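Local structure of amidase (Bacillus anthracis, 5EWQ) at residues A[246-251]-A[279-284]; A[191-196]-A[234-239]; A[141-146]-A[379-384]. The protein probably hydrolyses carboxylic amides to the acid and ammonia, as a member of the amidase signature family. All blocks are in the same frame, centred on the assembly; numbering follows the deposited sequence.

Contact 1. Residues A[246-251]-A[279-284]; sequences GRVSRT and AMIGYD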
loop_
_atom_site.group_PDB
_atom_site.type_symbol
_atom_site.label_atom_id
_atom_site.label_comp_id
_atom_site.label_asym_id
_atom_site.label_seq_id
_atom_site.Cartn_x
_atom_site.Cartn_y
_atom_site.Cartn_z
ATOM N N GLY A 246 -7.477 -12.431 -6.327
ATOM C CA GLY A 246 -8.784 -12.603 -6.933
ATOM C C GLY A 246 -9.827 -11.751 -6.238
ATOM O O GLY A 246 -10.921 -11.538 -6.759
ATOM N N ARG A 247 -9.479 -11.258 -5.054
ATOM C CA ARG A 247 -10.388 -10.441 -4.259
ATOM C C ARG A 247 -10.525 -9.038 -4.842
ATOM O O ARG A 247 -11.623 -8.485 -4.906
ATOM C CB ARG A 247 -9.898 -10.359 -2.812
ATOM C CG ARG A 247 -10.997 -10.153 -1.782
ATOM C CD ARG A 247 -11.760 -11.444 -1.532
ATOM N NE ARG A 247 -12.611 -11.357 -0.348
ATOM C CZ ARG A 247 -13.273 -12.386 0.172
ATOM N NH1 ARG A 247 -13.185 -13.585 -0.387
ATOM N NH2 ARG A 247 -14.023 -12.216 1.253
ATOM N N VAL A 248 -9.400 -8.470 -5.269
ATOM C CA VAL A 248 -9.369 -7.108 -5.790
ATOM C C VAL A 248 -8.884 -7.074 -7.238
ATOM O O VAL A 248 -7.880 -7.700 -7.579
ATOM C CB VAL A 248 -8.462 -6.206 -4.926
ATOM C CG1 VAL A 248 -8.386 -4.803 -5.506
ATOM C CG2 VAL A 248 -8.971 -6.166 -3.493
ATOM N N SER A 249 -9.604 -6.344 -8.085
ATOM C CA SER A 249 -9.250 -6.225 -9.495
ATOM C C SER A 249 -7.974 -5.411 -9.696
ATOM O O SER A 249 -7.726 -4.440 -8.980
ATOM C CB SER A 249 -10.400 -5.591 -10.282
ATOM O OG SER A 249 -10.040 -5.394 -11.637
ATOM N N ARG A 250 -7.171 -5.813 -10.677
ATOM C CA ARG A 250 -5.923 -5.121 -10.984
ATOM C C ARG A 250 -6.066 -4.238 -12.220
ATOM O O ARG A 250 -5.103 -3.609 -12.658
ATOM C CB ARG A 250 -4.782 -6.123 -11.195
ATOM C CG ARG A 250 -4.298 -6.827 -9.933
ATOM C CD ARG A 250 -5.134 -8.057 -9.610
ATOM N NE ARG A 250 -5.281 -8.937 -10.767
ATOM C CZ ARG A 250 -4.369 -9.821 -11.157
ATOM N NH1 ARG A 250 -3.231 -9.946 -10.487
ATOM N NH2 ARG A 250 -4.593 -10.579 -12.222
ATOM N N THR A 251 -7.272 -4.199 -12.778
ATOM C CA THR A 251 -7.538 -3.418 -13.982
ATOM C C THR A 251 -7.341 -1.925 -13.739
ATOM O O THR A 251 -7.929 -1.352 -12.821
ATOM C CB THR A 251 -8.966 -3.658 -14.502
ATOM O OG1 THR A 251 -9.140 -5.049 -14.801
ATOM C CG2 THR A 251 -9.223 -2.840 -15.757
ATOM N N ALA A 279 -14.720 -1.066 -0.608
ATOM C CA ALA A 279 -14.998 -0.529 -1.937
ATOM C C ALA A 279 -14.014 -1.030 -2.988
ATOM O O ALA A 279 -14.266 -0.910 -4.186
ATOM C CB ALA A 279 -14.992 0.990 -1.902
HETATM N N MSE A 280 -12.892 -1.583 -2.544
HETATM C CA MSE A 280 -11.879 -2.078 -3.470
HETATM C C MSE A 280 -12.271 -3.433 -4.047
HETATM O O MSE A 280 -12.061 -3.698 -5.232
HETATM C CB MSE A 280 -10.520 -2.184 -2.782
HETATM C CG MSE A 280 -10.016 -0.889 -2.169
HETATM SE SE MSE A 280 -8.165 -1.082 -1.594
HETATM C CE MSE A 280 -8.074 -3.029 -1.628
ATOM N N ILE A 281 -12.839 -4.289 -3.203
ATOM C CA ILE A 281 -13.246 -5.624 -3.625
ATOM C C ILE A 281 -14.403 -5.568 -4.614
ATOM O O ILE A 281 -15.080 -4.547 -4.737
ATOM C CB ILE A 281 -13.659 -6.495 -2.425
ATOM C CG1 ILE A 281 -14.888 -5.900 -1.732
ATOM C CG2 ILE A 281 -12.506 -6.637 -1.451
ATOM C CD1 ILE A 281 -15.370 -6.704 -0.543
ATOM N N GLY A 282 -14.625 -6.674 -5.316
ATOM C CA GLY A 282 -15.702 -6.755 -6.284
ATOM C C GLY A 282 -15.370 -7.678 -7.438
ATOM O O GLY A 282 -14.342 -8.356 -7.429
ATOM N N TYR A 283 -16.246 -7.705 -8.436
ATOM C CA TYR A 283 -16.047 -8.552 -9.604
ATOM C C TYR A 283 -15.613 -7.726 -10.809
ATOM O O TYR A 283 -16.020 -6.575 -10.964
ATOM C CB TYR A 283 -17.325 -9.330 -9.927
ATOM C CG TYR A 283 -17.210 -10.226 -11.139
ATOM C CD1 TYR A 283 -16.594 -11.468 -11.052
ATOM C CD2 TYR A 283 -17.721 -9.833 -12.369
ATOM C CE1 TYR A 283 -16.486 -12.291 -12.157
ATOM C CE2 TYR A 283 -17.618 -10.650 -13.480
ATOM C CZ TYR A 283 -17.001 -11.878 -13.368
ATOM O OH TYR A 283 -16.896 -12.696 -14.470
ATOM N N ASP A 284 -14.784 -8.322 -11.659
ATOM C CA ASP A 284 -14.300 -7.649 -12.857
ATOM C C ASP A 284 -14.131 -8.642 -14.002
ATOM O O ASP A 284 -13.378 -9.611 -13.888
ATOM C CB ASP A 284 -12.976 -6.937 -12.573
ATOM C CG ASP A 284 -12.618 -5.916 -13.637
ATOM O OD1 ASP A 284 -13.281 -5.886 -14.695
ATOM O OD2 ASP A 284 -11.664 -5.144 -13.414
#

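Contact 2. Residues A[191-196]-A[234-239]; sequences LNPYGP and AQQSVV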
loop_
_atom_site.group_PDB
_atom_site.type_symbol
_atom_site.label_atom_id
_atom_site.label_comp_id
_atom_site.label_asym_id
_atom_site.label_seq_id
_atom_site.Cartn_x
_atom_site.Cartn_y
_atom_site.Cartn_z
ATOM N N LEU A 191 11.076 9.707 2.026
ATOM C CA LEU A 191 11.710 9.689 3.340
ATOM C C LEU A 191 10.772 9.146 4.417
ATOM O O LEU A 191 9.565 9.382 4.382
ATOM C CB LEU A 191 12.191 11.090 3.720
ATOM C CG LEU A 191 13.232 11.711 2.786
ATOM C CD1 LEU A 191 13.708 13.045 3.335
ATOM C CD2 LEU A 191 14.405 10.763 2.569
ATOM N N ASN A 192 11.338 8.411 5.369
ATOM C CA ASN A 192 10.565 7.835 6.461
ATOM C C ASN A 192 10.294 8.884 7.534
ATOM O O ASN A 192 11.228 9.429 8.119
ATOM C CB ASN A 192 11.300 6.629 7.057
ATOM C CG ASN A 192 10.420 5.791 7.973
ATOM O OD1 ASN A 192 9.650 6.318 8.777
ATOM N ND2 ASN A 192 10.536 4.474 7.854
ATOM N N PRO A 193 9.006 9.165 7.795
ATOM C CA PRO A 193 8.571 10.200 8.740
ATOM C C PRO A 193 9.055 9.974 10.173
ATOM O O PRO A 193 9.033 10.910 10.973
ATOM C CB PRO A 193 7.040 10.119 8.669
ATOM C CG PRO A 193 6.747 8.763 8.121
ATOM C CD PRO A 193 7.863 8.476 7.172
ATOM N N TYR A 194 9.483 8.757 10.490
ATOM C CA TYR A 194 9.973 8.449 11.830
ATOM C C TYR A 194 11.473 8.689 11.953
ATOM O O TYR A 194 12.041 8.572 13.039
ATOM C CB TYR A 194 9.639 7.005 12.201
ATOM C CG TYR A 194 8.180 6.791 12.526
ATOM C CD1 TYR A 194 7.703 6.987 13.815
ATOM C CD2 TYR A 194 7.279 6.401 11.545
ATOM C CE1 TYR A 194 6.370 6.797 14.120
ATOM C CE2 TYR A 194 5.943 6.208 11.840
ATOM C CZ TYR A 194 5.494 6.408 13.130
ATOM O OH TYR A 194 4.166 6.218 13.430
ATOM N N GLY A 195 12.109 9.029 10.838
ATOM C CA GLY A 195 13.534 9.303 10.826
ATOM C C GLY A 195 14.111 9.303 9.424
ATOM O O GLY A 195 14.638 8.286 8.969
ATOM N N PRO A 196 14.012 10.448 8.730
ATOM C CA PRO A 196 14.514 10.616 7.360
ATOM C C PRO A 196 15.984 10.231 7.235
ATOM O O PRO A 196 16.751 10.473 8.168
ATOM C CB PRO A 196 14.315 12.110 7.096
ATOM C CG PRO A 196 13.194 12.499 7.997
ATOM C CD PRO A 196 13.376 11.676 9.236
ATOM N N ALA A 234 5.035 -1.857 7.719
ATOM C CA ALA A 234 5.709 -2.220 8.958
ATOM C C ALA A 234 6.871 -1.277 9.245
ATOM O O ALA A 234 7.209 -1.024 10.401
ATOM C CB ALA A 234 6.199 -3.659 8.890
ATOM N N GLN A 235 7.475 -0.756 8.184
ATOM C CA GLN A 235 8.651 0.096 8.311
ATOM C C GLN A 235 8.273 1.534 8.668
ATOM O O GLN A 235 9.116 2.320 9.100
ATOM C CB GLN A 235 9.463 0.065 7.013
ATOM C CG GLN A 235 10.858 0.662 7.120
ATOM C CD GLN A 235 11.760 -0.105 8.069
ATOM O OE1 GLN A 235 11.520 -1.275 8.370
ATOM N NE2 GLN A 235 12.807 0.556 8.547
ATOM N N GLN A 236 7.000 1.872 8.492
ATOM C CA GLN A 236 6.528 3.220 8.785
ATOM C C GLN A 236 5.359 3.200 9.767
ATOM O O GLN A 236 4.604 4.168 9.868
ATOM C CB GLN A 236 6.131 3.936 7.494
ATOM C CG GLN A 236 7.253 4.002 6.468
ATOM C CD GLN A 236 6.903 4.856 5.270
ATOM O OE1 GLN A 236 6.160 5.829 5.385
ATOM N NE2 GLN A 236 7.437 4.496 4.109
ATOM N N SER A 237 5.221 2.083 10.476
ATOM C CA SER A 237 4.256 1.938 11.565
ATOM C C SER A 237 2.814 2.246 11.159
ATOM O O SER A 237 2.143 3.050 11.804
ATOM C CB SER A 237 4.660 2.832 12.741
ATOM O OG SER A 237 3.843 2.592 13.873
ATOM N N VAL A 238 2.345 1.610 10.091
ATOM C CA VAL A 238 0.951 1.742 9.673
ATOM C C VAL A 238 0.378 0.382 9.289
ATOM O O VAL A 238 1.111 -0.600 9.172
ATOM C CB VAL A 238 0.790 2.715 8.483
ATOM C CG1 VAL A 238 1.065 4.147 8.916
ATOM C CG2 VAL A 238 1.694 2.312 7.333
ATOM N N VAL A 239 -0.935 0.332 9.094
ATOM C CA VAL A 239 -1.616 -0.910 8.743
ATOM C C VAL A 239 -1.657 -1.108 7.232
ATOM O O VAL A 239 -1.997 -0.190 6.487
ATOM C CB VAL A 239 -3.053 -0.939 9.304
ATOM C CG1 VAL A 239 -3.766 -2.218 8.889
ATOM C CG2 VAL A 239 -3.034 -0.800 10.818
#

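Contact 3. Residues A[141-146]-A[379-384]; sequences KDWIAD and KNVPVK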
loop_
_atom_site.group_PDB
_atom_site.type_symbol
_atom_site.label_atom_id
_atom_site.label_comp_id
_atom_site.label_asym_id
_atom_site.label_seq_id
_atom_site.Cartn_x
_atom_site.Cartn_y
_atom_site.Cartn_z
ATOM N N LYS A 141 5.827 10.326 -16.692
ATOM C CA LYS A 141 5.545 11.337 -15.673
ATOM C C LYS A 141 4.388 12.266 -16.042
ATOM O O LYS A 141 3.786 12.889 -15.167
ATOM C CB LYS A 141 6.799 12.170 -15.396
ATOM C CG LYS A 141 7.178 13.128 -16.515
ATOM C CD LYS A 141 8.476 13.854 -16.198
ATOM C CE LYS A 141 8.850 14.833 -17.298
ATOM N NZ LYS A 141 7.822 15.897 -17.468
ATOM N N ASP A 142 4.074 12.354 -17.330
ATOM C CA ASP A 142 3.037 13.269 -17.794
ATOM C C ASP A 142 1.898 12.558 -18.521
ATOM O O ASP A 142 0.994 13.208 -19.046
ATOM C CB ASP A 142 3.646 14.334 -18.707
ATOM C CG ASP A 142 4.625 15.235 -17.980
ATOM O OD1 ASP A 142 4.352 15.593 -16.814
ATOM O OD2 ASP A 142 5.667 15.585 -18.572
ATOM N N TRP A 143 1.937 11.229 -18.552
ATOM C CA TRP A 143 0.898 10.472 -19.243
ATOM C C TRP A 143 -0.351 10.302 -18.387
ATOM O O TRP A 143 -0.322 9.636 -17.354
ATOM C CB TRP A 143 1.407 9.095 -19.669
ATOM C CG TRP A 143 0.318 8.252 -20.267
ATOM C CD1 TRP A 143 -0.300 8.447 -21.467
ATOM C CD2 TRP A 143 -0.289 7.090 -19.687
ATOM N NE1 TRP A 143 -1.250 7.477 -21.674
ATOM C CE2 TRP A 143 -1.264 6.631 -20.595
ATOM C CE3 TRP A 143 -0.101 6.392 -18.490
ATOM C CZ2 TRP A 143 -2.050 5.508 -20.345
ATOM C CZ3 TRP A 143 -0.883 5.275 -18.244
ATOM C CH2 TRP A 143 -1.845 4.845 -19.167
ATOM N N ILE A 144 -1.450 10.900 -18.837
ATOM C CA ILE A 144 -2.733 10.754 -18.163
ATOM C C ILE A 144 -3.565 9.662 -18.829
ATOM O O ILE A 144 -3.871 9.742 -20.020
ATOM C CB ILE A 144 -3.523 12.074 -18.163
ATOM C CG1 ILE A 144 -2.709 13.179 -17.485
ATOM C CG2 ILE A 144 -4.859 11.888 -17.468
ATOM C CD1 ILE A 144 -3.407 14.522 -17.450
ATOM N N ALA A 145 -3.927 8.645 -18.052
ATOM C CA ALA A 145 -4.663 7.497 -18.571
ATOM C C ALA A 145 -6.046 7.890 -19.080
ATOM O O ALA A 145 -6.547 8.973 -18.776
ATOM C CB ALA A 145 -4.780 6.422 -17.502
ATOM N N ASP A 146 -6.658 7.000 -19.853
ATOM C CA ASP A 146 -7.957 7.271 -20.458
ATOM C C ASP A 146 -9.098 7.000 -19.479
ATOM O O ASP A 146 -10.019 7.806 -19.347
ATOM C CB ASP A 146 -8.138 6.433 -21.726
ATOM C CG ASP A 146 -9.236 6.966 -22.625
ATOM O OD1 ASP A 146 -9.461 8.195 -22.624
ATOM O OD2 ASP A 146 -9.870 6.159 -23.337
ATOM N N LYS A 379 -4.162 4.493 -25.397
ATOM C CA LYS A 379 -4.381 5.250 -26.624
ATOM C C LYS A 379 -3.238 6.211 -26.943
ATOM O O LYS A 379 -2.639 6.138 -28.016
ATOM C CB LYS A 379 -5.697 6.027 -26.534
ATOM N N ASN A 380 -2.944 7.113 -26.012
ATOM C CA ASN A 380 -1.930 8.138 -26.240
ATOM C C ASN A 380 -0.748 8.040 -25.279
ATOM O O ASN A 380 -0.319 9.040 -24.705
ATOM C CB ASN A 380 -2.560 9.528 -26.145
ATOM C CG ASN A 380 -3.388 9.711 -24.887
ATOM O OD1 ASN A 380 -3.271 8.943 -23.931
ATOM N ND2 ASN A 380 -4.234 10.735 -24.880
ATOM N N VAL A 381 -0.225 6.830 -25.110
ATOM C CA VAL A 381 0.916 6.602 -24.233
ATOM C C VAL A 381 2.221 6.891 -24.985
ATOM O O VAL A 381 2.390 6.469 -26.130
ATOM C CB VAL A 381 0.907 5.152 -23.673
ATOM C CG1 VAL A 381 0.855 4.128 -24.804
ATOM C CG2 VAL A 381 2.097 4.904 -22.758
ATOM N N PRO A 382 3.141 7.639 -24.352
ATOM C CA PRO A 382 4.406 8.024 -24.992
ATOM C C PRO A 382 5.361 6.856 -25.243
ATOM O O PRO A 382 6.431 7.062 -25.816
ATOM C CB PRO A 382 5.018 9.011 -23.991
ATOM C CG PRO A 382 4.389 8.667 -22.685
ATOM C CD PRO A 382 2.992 8.256 -23.021
ATOM N N VAL A 383 4.979 5.654 -24.822
ATOM C CA VAL A 383 5.808 4.466 -25.004
ATOM C C VAL A 383 4.935 3.229 -25.213
ATOM O O VAL A 383 3.951 3.033 -24.503
ATOM C CB VAL A 383 6.747 4.248 -23.795
ATOM C CG1 VAL A 383 7.005 2.769 -23.567
ATOM C CG2 VAL A 383 8.055 5.001 -23.989
ATOM N N LYS A 384 5.290 2.398 -26.189
ATOM C CA LYS A 384 4.500 1.205 -26.478
ATOM C C LYS A 384 5.269 -0.100 -26.272
ATOM O O LYS A 384 4.776 -1.172 -26.624
ATOM C CB LYS A 384 3.963 1.262 -27.908
ATOM C CG LYS A 384 2.890 2.315 -28.114
ATOM C CD LYS A 384 2.100 2.050 -29.381
ATOM C CE LYS A 384 0.931 3.012 -29.511
ATOM N NZ LYS A 384 0.008 2.928 -28.343
#

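Contact 1. Residues A[246-251]-A[279-284]
Ser249 and Thr251 both turn their hydroxyls onto one carboxylate oxygen of Asp284. Thr251 OG1 donates to Asp284 OD2 at 2.9 Å, from 47° out of the carboxylate plane. Ser249 OG also donates to Asp284 OD2; its modelled length is doubtfully short. The other oxygen, Asp284 OD1, takes the backbone N of Lys286, so both halves of the aspartate are occupied. With OG swung away from its backbone N (chi1 176°), Ser249 also accepts from Thr251 N at 3.2 Å and bonds to the hydroxyl of Thr150. The Thr251 N bond makes an ST turn, which sets the two hydroxyls side by side; their bonds to Asp284 OD2 then join the loop after strand 239-242 to the chain leaving helix 270-280. At the other end of the contact the pairing is apolar. Val248 CG2 meets the methyl CE of Met280, a selenomethionine, at 3.8 Å and Ile281 CG2 at 4.1 Å; Val248, itself buried, also packs on Phe277. The aliphatic CG of Arg247 runs beside Ile281 CG2, while its guanidinium reaches Tyr301 OH through NH2. Gly282 suits its place because its positive phi would push a CB against the preceding carbonyl.

Contact 2. Residues A[191-196]-A[234-239]
Asn192 reaches across to the end of helix 230-235, donating from ND2 to Gln235 O at 2.9 Å. It does so from an Asx turn laid over a type I beta turn, Asn192 to Gly195, with CG turned away from the backbone N (chi1 -167°) to carry the amide toward the helix end. The bond is fairly straight (161°), and Gln235 O lies in the amide plane of Asn192, although the donor stands well above the carbonyl plane of Gln235. Beside it, the side chains of Asn192 and Gln236 run antiparallel, ND2 passing Gln236 CG at 3.6 Å. Tyr194 brings its ring edge to the backbone, CE2 lying 3.1 Å from Gln236 O. Pro193, rigid at the turn's second position, lies across the Gln236 side chain, with CD 3.6 Å from OE1.

Asparagine suits the turn because one amide serves both its own turn and the helix end: OD1 accepts from Tyr194 N at 3.0 Å, while ND2 also donates to Asp200 O. Farther out, Tyr194 OH bonds Lys509 O near the C terminus. The buried polar groups of Ser237 and Gln236 are satisfied by outside partners: Ser237 OG by Tyr473 OH, Gln236 NE2 by Thr201 O, and Gln236 OE1 by Thr210 OG1 on helix 206-213.

Contact 3. Residues A[141-146]-A[379-384]
Trp143 lays its indole against Val381, Asn380 and Pro382, joining the loop that leads to helix 150-155 with the link between helices 360-377 and 386-394. It is a loop-to-loop contact at the rim of the amidase fold, centred about 23 Å from the centre of the chain, and a single large aromatic side chain carries it.

The dispersive part is a CH-pi contact: Val381 CB sits over the five-membered ring, 4.1 Å from its centroid and 25° off the normal. The opposite face is covered from within its own loop by Ala145 N. Pro382 adds its CD, 3.6 Å from Trp143 CD1. From helix 360-377, Tyr374 touches Trp143 and Phe375 touches Val381. Trp143 and Val381 are buried and suitably apolar, with Pro382 at the exposed margin.

The polar part is slighter. With CG anti to the backbone N (chi1 175°), the indole points across the gap and its N-H makes a weak, bent bond to Asn380 OD1, 3.4 Å from NE1. The amide stands almost perpendicular to the ring, and Asn380 is poorly ordered at the exposed edge. Asn380 O also lies close to the ring plane, 3.3 Å from Trp143 CD1.

In the fold
Contacts 1 and 2 lie on opposite sides of the chain's centre, 28 Å apart between centres, yet follow one another in sequence: 234-239 runs into strand 239-242 of the central sheet, and 246-251 leaves beyond it. Contact 3 closes a long loop that contains both, its centre 23 Å from that of contact 1 and 32 Å from that of contact 2. None touches another: nearest atoms are about 10 Å apart for contact 1 with either of the others, about 18 Å between contacts 2 and 3. Helix 150-155 bridges contacts 1 and 3, following 141-146 and offering Thr150. Contact 2 abuts the serine- and glycine-rich chain that leads into helix 206-213, probably part of the family's catalytic signature.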